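Local coordinates for protein bacteriorhodopsin (Nanosalina sp., PDB 6EYU) that works as an inward proton pump of the xenorhodopsin group, a retinal-containing membrane protein that probably uses light to carry protons into the cell, at residues 16-19 against 20-24; 45-48 against 49-53; 102-105 against 106-110. All blocks are in the same frame, centred on the assembly; numbering follows the deposited sequence.

Contact 1 of 3, residues 16-19 against 20-24; sequences FILA and YIITA. With LFA (eicosane), chain E; LFA (eicosane), chain F.
Backbone bonds of an alpha-helix tie F16, I17, L18 and A19 to Y20, I21, I22 and T23, as in any i to i+4 pairing; I22 N reaches L18 O at 3.0 Å. The A19 carbonyl also has the T23 hydroxyl beside it. With OG1 set between the backbone N and the carbonyl carbon (chi1 48°), that oxygen lies 2.7 Å from A19 O and 2.8 Å from Y20 O, and OE1 of Q214 is a third oxygen around it. Apolar pairs follow the helix at the same spacing. I17 and I21 run alongside each other, CG2 of the first 4.1 Å from CD1 of the second, and L18 CG stands 4.2 Å from I22 CD1. I17 and L18 also pack on L63 of helix 42-63, and Y20, bonded through OH to S55, packs on K213 and Q214 of helix 198-230. Two eicosane chains lie along the F16, A19, L18, I22 and T23 side. One passes over a face of the F16 ring, its C14 lying 3.4 Å from F16 CZ; the other follows L18, with CD2 3.5 Å from its C15. An alanine in place of F16 is likely to deprive the first chain of the flat surface on which it lies. The chemistry is thus divided: the T23 hydroxyl and the helix carbonyls find their partners within the protein, while hydrocarbon meets hydrocarbon on the lipid side.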
loop_
_atom_site.group_PDB
_atom_site.type_symbol
_atom_site.label_atom_id
_atom_site.label_comp_id
_atom_site.label_asym_id
_atom_site.label_seq_id
_atom_site.Cartn_x
_atom_site.Cartn_y
_atom_site.Cartn_z
ATOM N N PHE A 16 -24.809 15.547 7.689
ATOM C CA PHE A 16 -23.934 14.741 8.531
ATOM C C PHE A 16 -22.595 14.509 7.841
ATOM O O PHE A 16 -21.536 14.682 8.445
ATOM C CB PHE A 16 -24.594 13.398 8.848
ATOM C CG PHE A 16 -25.821 13.514 9.705
ATOM C CD1 PHE A 16 -27.065 13.718 9.130
ATOM C CD2 PHE A 16 -25.723 13.492 11.086
ATOM C CE1 PHE A 16 -28.197 13.828 9.915
ATOM C CE2 PHE A 16 -26.850 13.606 11.877
ATOM C CZ PHE A 16 -28.089 13.772 11.291
ATOM N N ILE A 17 -22.649 14.165 6.559
ATOM C CA ILE A 17 -21.441 13.960 5.771
ATOM C C ILE A 17 -20.610 15.237 5.707
ATOM O O ILE A 17 -19.390 15.201 5.862
ATOM C CB ILE A 17 -21.777 13.504 4.340
ATOM C CG1 ILE A 17 -22.213 12.037 4.344
ATOM C CG2 ILE A 17 -20.576 13.695 3.425
ATOM C CD1 ILE A 17 -23.080 11.652 3.165
ATOM N N LEU A 18 -21.289 16.377 5.612
ATOM C CA LEU A 18 -20.616 17.669 5.673
ATOM C C LEU A 18 -20.024 17.906 7.058
ATOM O O LEU A 18 -18.841 18.221 7.190
ATOM C CB LEU A 18 -21.587 18.799 5.324
ATOM C CG LEU A 18 -20.995 19.896 4.438
ATOM C CD1 LEU A 18 -20.986 19.455 2.982
ATOM C CD2 LEU A 18 -21.759 21.200 4.602
ATOM N N ALA A 19 -20.871 17.829 8.079
ATOM C CA ALA A 19 -20.437 18.067 9.450
ATOM C C ALA A 19 -19.275 17.150 9.809
ATOM O O ALA A 19 -18.398 17.521 10.590
ATOM C CB ALA A 19 -21.595 17.855 10.413
ATOM N N TYR A 20 -19.267 15.954 9.227
ATOM C CA TYR A 20 -18.209 14.985 9.488
ATOM C C TYR A 20 -16.893 15.444 8.867
ATOM O O TYR A 20 -15.847 15.404 9.514
ATOM C CB TYR A 20 -18.593 13.610 8.938
ATOM C CG TYR A 20 -17.546 12.544 9.173
ATOM C CD1 TYR A 20 -17.451 11.894 10.397
ATOM C CD2 TYR A 20 -16.684 12.153 8.157
ATOM C CE1 TYR A 20 -16.517 10.897 10.606
ATOM C CE2 TYR A 20 -15.762 11.143 8.350
ATOM C CZ TYR A 20 -15.679 10.522 9.578
ATOM O OH TYR A 20 -14.750 9.528 9.780
ATOM N N ILE A 21 -16.949 15.872 7.610
ATOM C CA ILE A 21 -15.743 16.261 6.888
ATOM C C ILE A 21 -15.112 17.500 7.516
ATOM O O ILE A 21 -13.891 17.582 7.651
ATOM C CB ILE A 21 -16.037 16.551 5.403
ATOM C CG1 ILE A 21 -16.425 15.263 4.677
ATOM C CG2 ILE A 21 -14.819 17.178 4.740
ATOM C CD1 ILE A 21 -16.891 15.482 3.253
ATOM N N ILE A 22 -15.948 18.446 7.927
ATOM C CA ILE A 22 -15.463 19.706 8.480
ATOM C C ILE A 22 -14.794 19.480 9.832
ATOM O O ILE A 22 -13.726 20.029 10.103
ATOM C CB ILE A 22 -16.607 20.723 8.654
ATOM C CG1 ILE A 22 -17.207 21.085 7.294
ATOM C CG2 ILE A 22 -16.099 21.975 9.353
ATOM C CD1 ILE A 22 -18.579 21.718 7.384
ATOM N N THR A 23 -15.400 18.631 10.656
ATOM C CA THR A 23 -14.853 18.321 11.972
ATOM C C THR A 23 -13.590 17.476 11.847
ATOM O O THR A 23 -12.705 17.536 12.700
ATOM C CB THR A 23 -15.874 17.560 12.839
ATOM O OG1 THR A 23 -16.443 16.485 12.082
ATOM C CG2 THR A 23 -16.980 18.492 13.308
ATOM N N ALA A 24 -13.519 16.677 10.787
ATOM C CA ALA A 24 -12.356 15.832 10.542
ATOM C C ALA A 24 -11.134 16.687 10.222
ATOM O O ALA A 24 -10.075 16.525 10.830
ATOM C CB ALA A 24 -12.637 14.865 9.404
HETATM C C5 LFA E . -19.328 17.480 17.142
HETATM C C6 LFA E . -20.289 18.335 16.320
HETATM C C7 LFA E . -21.201 17.430 15.492
HETATM C C8 LFA E . -22.210 18.292 14.736
HETATM C C9 LFA E . -23.114 17.417 13.867
HETATM C C10 LFA E . -24.279 18.266 13.357
HETATM C C11 LFA E . -24.963 17.587 12.170
HETATM C C12 LFA E . -26.479 17.652 12.359
HETATM C C13 LFA E . -27.184 17.808 11.012
HETATM C C14 LFA E . -28.532 17.087 11.062
HETATM C C15 LFA E . -29.471 17.631 9.985
HETATM C C16 LFA E . -30.375 16.502 9.485
HETATM C C17 LFA E . -31.511 17.070 8.634
HETATM C C18 LFA E . -31.995 16.000 7.656
HETATM C C19 LFA E . -33.460 16.243 7.293
HETATM C C20 LFA E . -33.603 17.594 6.597
HETATM C C7 LFA F . -17.394 21.624 15.032
HETATM C C8 LFA F . -18.104 22.664 14.169
HETATM C C9 LFA F . -18.422 22.063 12.801
HETATM C C10 LFA F . -19.927 22.131 12.547
HETATM C C11 LFA F . -20.192 22.060 11.044
HETATM C C12 LFA F . -21.694 21.947 10.786
HETATM C C13 LFA F . -21.938 21.817 9.283
HETATM C C14 LFA F . -23.435 21.706 8.998
HETATM C C15 LFA F . -23.650 21.649 7.487
HETATM C C16 LFA F . -25.098 21.993 7.145
HETATM C C17 LFA F . -25.511 21.229 5.888
HETATM C C18 LFA F . -25.963 22.209 4.806
HETATM C C19 LFA F . -26.644 21.434 3.680
HETATM C C20 LFA F . -25.696 20.357 3.159
#

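Contact 2 of 3, residues 45-48 against 49-53; sequences GIIH and FFIVV. With MUN ([(2~{S})-2,3-bis(oxidanyl)propyl] (~{E})-undec-2-enoate), chain O.
The ring of F50, whose CE2 meets I46 CG2 at 3.8 Å, is covered on both faces. The acyl chain of a bound glyceryl undecenoate lies on one, its CAP 3.7 Å above the plane and towards the rim, and F49 CD2 stands over the centre of the other. The F49 ring in turn has V53 CG2 on one face and I46 O at its edge. On another flank of the helix, I51 runs alongside the imidazole of H48, with I51 CD1 3.8 Å from H48 ND1; NE2 of H48 is hydrogen-bonded to D220 of helix 198-230. I51 CD1 also rests 4.0 Å from I47 CG2, because CG2 of I47 is anti to its backbone N and CG1 is turned towards the lipid, 3.7 Å from CAC. The backbone keeps the i to i+4 pattern: F49 N binds G45 O at 2.8 Å, but V52 N to H48 O is weak. This stretch of helix therefore sorts its chemistry by direction, setting a histidine with an acidic partner inside the protein, and apolar side chains against a lipid tail and a second subunit, whose L136 lies beside F49.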
loop_
_atom_site.group_PDB
_atom_site.type_symbol
_atom_site.label_atom_id
_atom_site.label_comp_id
_atom_site.label_asym_id
_atom_site.label_seq_id
_atom_site.Cartn_x
_atom_site.Cartn_y
_atom_site.Cartn_z
ATOM N N GLY A 45 0.009 12.187 17.193
ATOM C CA GLY A 45 -0.587 13.273 16.423
ATOM C C GLY A 45 -0.597 12.988 14.934
ATOM O O GLY A 45 -1.610 13.186 14.263
ATOM N N ILE A 46 0.555 12.592 14.400
ATOM C CA ILE A 46 0.660 12.259 12.984
ATOM C C ILE A 46 -0.433 11.270 12.597
ATOM O O ILE A 46 -1.198 11.508 11.663
ATOM C CB ILE A 46 2.025 11.629 12.648
ATOM C CG1 ILE A 46 3.165 12.528 13.131
ATOM C CG2 ILE A 46 2.141 11.390 11.150
ATOM C CD1 ILE A 46 3.059 13.959 12.652
ATOM N N ILE A 47 -0.509 10.170 13.337
ATOM C CA ILE A 47 -1.335 9.036 12.945
ATOM C C ILE A 47 -2.813 9.408 12.987
ATOM O O ILE A 47 -3.566 9.095 12.064
ATOM C CB ILE A 47 -1.095 7.829 13.869
ATOM C CG1 ILE A 47 0.259 7.188 13.557
ATOM C CG2 ILE A 47 -2.212 6.808 13.711
ATOM C CD1 ILE A 47 0.864 6.441 14.726
ATOM N N HIS A 48 -3.200 10.161 14.010
ATOM C CA HIS A 48 -4.587 10.582 14.165
ATOM C C HIS A 48 -4.944 11.663 13.148
ATOM O O HIS A 48 -6.058 11.693 12.627
ATOM C CB HIS A 48 -4.836 11.100 15.583
ATOM C CG HIS A 48 -4.873 10.020 16.620
ATOM N ND1 HIS A 48 -5.855 9.053 16.654
ATOM C CD2 HIS A 48 -4.032 9.738 17.643
ATOM C CE1 HIS A 48 -5.649 8.256 17.686
ATOM N NE2 HIS A 48 -4.544 8.645 18.298
ATOM N N PHE A 49 -3.972 12.511 12.823
ATOM C CA PHE A 49 -4.129 13.462 11.728
ATOM C C PHE A 49 -4.573 12.744 10.460
ATOM O O PHE A 49 -5.572 13.114 9.842
ATOM C CB PHE A 49 -2.817 14.207 11.472
ATOM C CG PHE A 49 -2.823 15.029 10.213
ATOM C CD1 PHE A 49 -3.423 16.277 10.188
ATOM C CD2 PHE A 49 -2.194 14.570 9.068
ATOM C CE1 PHE A 49 -3.422 17.040 9.035
ATOM C CE2 PHE A 49 -2.181 15.332 7.915
ATOM C CZ PHE A 49 -2.804 16.565 7.896
ATOM N N PHE A 50 -3.854 11.684 10.103
ATOM C CA PHE A 50 -4.077 11.007 8.831
ATOM C C PHE A 50 -5.392 10.237 8.849
ATOM O O PHE A 50 -6.065 10.118 7.825
ATOM C CB PHE A 50 -2.921 10.054 8.526
ATOM C CG PHE A 50 -1.792 10.696 7.773
ATOM C CD1 PHE A 50 -2.019 11.300 6.547
ATOM C CD2 PHE A 50 -0.543 10.827 8.356
ATOM C CE1 PHE A 50 -1.005 11.971 5.891
ATOM C CE2 PHE A 50 0.477 11.492 7.704
ATOM C CZ PHE A 50 0.246 12.065 6.469
ATOM N N ILE A 51 -5.761 9.725 10.018
ATOM C CA ILE A 51 -7.009 8.984 10.163
ATOM C C ILE A 51 -8.194 9.837 9.722
ATOM O O ILE A 51 -8.990 9.418 8.881
ATOM C CB ILE A 51 -7.235 8.533 11.618
ATOM C CG1 ILE A 51 -6.373 7.309 11.933
ATOM C CG2 ILE A 51 -8.704 8.212 11.847
ATOM C CD1 ILE A 51 -6.174 7.069 13.414
ATOM N N VAL A 52 -8.296 11.042 10.274
ATOM C CA VAL A 52 -9.471 11.879 10.058
ATOM C C VAL A 52 -9.415 12.561 8.696
ATOM O O VAL A 52 -10.442 12.740 8.041
ATOM C CB VAL A 52 -9.609 12.958 11.149
ATOM C CG1 VAL A 52 -10.026 12.329 12.470
ATOM C CG2 VAL A 52 -8.311 13.736 11.302
ATOM N N VAL A 53 -8.218 12.967 8.287
ATOM C CA VAL A 53 -8.044 13.670 7.021
ATOM C C VAL A 53 -8.317 12.737 5.846
ATOM O O VAL A 53 -9.064 13.082 4.930
ATOM C CB VAL A 53 -6.620 14.236 6.882
ATOM C CG1 VAL A 53 -6.317 14.555 5.427
ATOM C CG2 VAL A 53 -6.456 15.473 7.752
HETATM C CAR MUN O . -1.706 6.315 3.644
HETATM C CAQ MUN O . -1.789 7.772 4.103
HETATM C CAP MUN O . -0.904 7.960 5.334
HETATM C CAO MUN O . -1.013 6.721 6.222
HETATM C CAN MUN O . 0.292 6.545 6.996
HETATM C CAM MUN O . 0.964 7.908 7.160
HETATM C CAK MUN O . 1.331 8.104 8.629
HETATM C CAH MUN O . 1.977 6.819 9.146
HETATM C CAF MUN O . 3.133 7.167 10.085
HETATM C CAC MUN O . 3.170 6.355 11.380
HETATM C CAA MUN O . 4.286 6.726 12.357
HETATM O OAD MUN O . 4.854 7.816 12.289
HETATM O OAB MUN O . 4.573 5.776 13.286
HETATM C CAE MUN O . 5.850 5.207 12.994
HETATM C CAG MUN O . 6.788 5.434 14.180
HETATM O OAJ MUN O . 6.434 4.547 15.245
HETATM C CAI MUN O . 8.230 5.162 13.747
HETATM O OAL MUN O . 9.065 5.073 14.905
#

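Contact 3 of 3, residues 102-105 against 106-110; sequences DLLG and ALLGA. With MUN ([(2~{S})-2,3-bis(oxidanyl)propyl] (~{E})-undec-2-enoate), chain N.
Four consecutive i to i+4 bonds, from A106 N to D102 O through G109 N to G105 O, continue helix 101-124 across this stretch, the one from L107 N to L103 O being the shortest at 2.6 Å. The leucines fill one flank. L104 and L108 are stacked one turn apart, with CD2 of L104 4.0 Å from CD1 of L108, an apolar pair beside the backbone bond that joins the same two residues. In L107, CG is anti to the backbone N (chi1 -169°), and the branch it carries reaches side chains of three neighbouring helices. G105 and G109 leave the backbone bare on the flank that starts at D102, and a glyceryl undecenoate runs along it. Its acyl chain approaches the bare backbone, CAP lying 3.6 Å from G109 CA and CAN 3.7 Å from G105 O. The space a beta carbon would take on either glycine is already used by the lipid, so the missing side chains are what let the tail lie so close. At the glycerol end D102 N is 3.7 Å from OAJ, and the D102 carboxylate is turned to a salt bridge with R100. Within the subunit L104 packs on L86, L90 and F93 of helix 72-93, L103 and L107 reach F148 of helix 147-152, and L107 and A110 touch V140 of helix 128-145. Across the trimer boundary, D102, A106 and A110 pack on K43, I46 and F50 of a neighbouring subunit, which places this part of helix 101-124 between its own helical bundle and the next.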
loop_
_atom_site.group_PDB
_atom_site.type_symbol
_atom_site.label_atom_id
_atom_site.label_comp_id
_atom_site.label_asym_id
_atom_site.label_seq_id
_atom_site.Cartn_x
_atom_site.Cartn_y
_atom_site.Cartn_z
ATOM N N ASP A 102 5.432 -7.777 14.888
ATOM C CA ASP A 102 4.761 -8.790 14.080
ATOM C C ASP A 102 3.280 -8.869 14.432
ATOM O O ASP A 102 2.430 -9.009 13.551
ATOM C CB ASP A 102 5.419 -10.158 14.275
ATOM C CG ASP A 102 5.660 -10.489 15.734
ATOM O OD1 ASP A 102 5.732 -9.549 16.553
ATOM O OD2 ASP A 102 5.894 -11.676 16.043
ATOM N N LEU A 103 2.968 -8.661 15.707
ATOM C CA LEU A 103 1.583 -8.509 16.141
ATOM C C LEU A 103 0.982 -7.219 15.593
ATOM O O LEU A 103 -0.184 -7.185 15.201
ATOM C CB LEU A 103 1.503 -8.514 17.669
ATOM C CG LEU A 103 2.031 -9.783 18.342
ATOM C CD1 LEU A 103 1.827 -9.719 19.848
ATOM C CD2 LEU A 103 1.358 -11.015 17.758
ATOM N N LEU A 104 1.795 -6.169 15.539
ATOM C CA LEU A 104 1.386 -4.915 14.916
ATOM C C LEU A 104 1.073 -5.134 13.439
ATOM O O LEU A 104 0.073 -4.634 12.925
ATOM C CB LEU A 104 2.489 -3.865 15.061
ATOM C CG LEU A 104 2.160 -2.648 15.930
ATOM C CD1 LEU A 104 2.912 -1.425 15.431
ATOM C CD2 LEU A 104 0.663 -2.383 15.960
ATOM N N GLY A 105 1.941 -5.878 12.761
ATOM C CA GLY A 105 1.706 -6.260 11.374
ATOM C C GLY A 105 0.464 -7.116 11.220
ATOM O O GLY A 105 -0.345 -6.894 10.319
ATOM N N ALA A 106 0.323 -8.109 12.092
ATOM C CA ALA A 106 -0.853 -8.972 12.085
ATOM C C ALA A 106 -2.116 -8.159 12.349
ATOM O O ALA A 106 -3.124 -8.321 11.662
ATOM C CB ALA A 106 -0.704 -10.071 13.125
ATOM N N LEU A 107 -2.052 -7.283 13.347
ATOM C CA LEU A 107 -3.176 -6.414 13.677
ATOM C C LEU A 107 -3.589 -5.585 12.465
ATOM O O LEU A 107 -4.763 -5.544 12.102
ATOM C CB LEU A 107 -2.808 -5.489 14.841
ATOM C CG LEU A 107 -3.966 -4.708 15.466
ATOM C CD1 LEU A 107 -5.139 -5.629 15.768
ATOM C CD2 LEU A 107 -3.507 -3.991 16.726
ATOM N N LEU A 108 -2.616 -4.928 11.842
ATOM C CA LEU A 108 -2.895 -4.026 10.731
ATOM C C LEU A 108 -3.367 -4.803 9.508
ATOM O O LEU A 108 -4.262 -4.362 8.787
ATOM C CB LEU A 108 -1.649 -3.211 10.380
ATOM C CG LEU A 108 -1.596 -1.818 11.010
ATOM C CD1 LEU A 108 -1.340 -1.924 12.505
ATOM C CD2 LEU A 108 -0.537 -0.958 10.338
ATOM N N GLY A 109 -2.771 -5.971 9.290
ATOM C CA GLY A 109 -3.048 -6.761 8.097
ATOM C C GLY A 109 -4.426 -7.391 8.138
ATOM O O GLY A 109 -5.140 -7.411 7.136
ATOM N N ALA A 110 -4.808 -7.889 9.309
ATOM C CA ALA A 110 -6.146 -8.430 9.511
ATOM C C ALA A 110 -7.201 -7.365 9.230
ATOM O O ALA A 110 -8.199 -7.630 8.560
ATOM C CB ALA A 110 -6.293 -8.955 10.932
HETATM C CAR MUN N . -3.247 -8.169 3.597
HETATM C CAQ MUN N . -1.814 -7.723 3.881
HETATM C CAP MUN N . -1.389 -8.265 5.245
HETATM C CAO MUN N . 0.100 -8.012 5.458
HETATM C CAN MUN N . 0.420 -8.225 6.935
HETATM C CAM MUN N . 1.710 -9.029 7.062
HETATM C CAK MUN N . 2.626 -8.327 8.061
HETATM C CAH MUN N . 3.203 -9.358 9.029
HETATM C CAF MUN N . 4.728 -9.311 8.950
HETATM C CAC MUN N . 5.448 -9.213 10.300
HETATM C CAA MUN N . 6.769 -8.435 10.292
HETATM O OAD MUN N . 7.313 -8.133 9.231
HETATM O OAB MUN N . 7.396 -8.366 11.500
HETATM C CAE MUN N . 8.735 -7.911 11.290
HETATM C CAG MUN N . 9.461 -7.801 12.631
HETATM O OAJ MUN N . 8.806 -8.628 13.598
HETATM C CAI MUN N . 10.910 -8.264 12.460
HETATM O OAL MUN N . 11.505 -8.453 13.747
#

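How the contacts relate
Along the chain the three contacts come in series, each within a single helix of the bacteriorhodopsin-like bundle: contact 1 on helix 14-38, contact 2 on helix 42-63 and contact 3 on helix 101-124. Contacts 1 and 2 have centres about 15 Å apart and touch where A24 O meets V52 CG2 at 3.3 Å. Contact 3 touches neither: its centre is about 19 Å from that of contact 2 and about 30 Å from that of contact 1, which lies on the opposite side of the chain's centre. Between subunits the relation is different, since contact 2 of one copy packs on contact 3 of another, F50 on G109 for example, joining the two in the trimer.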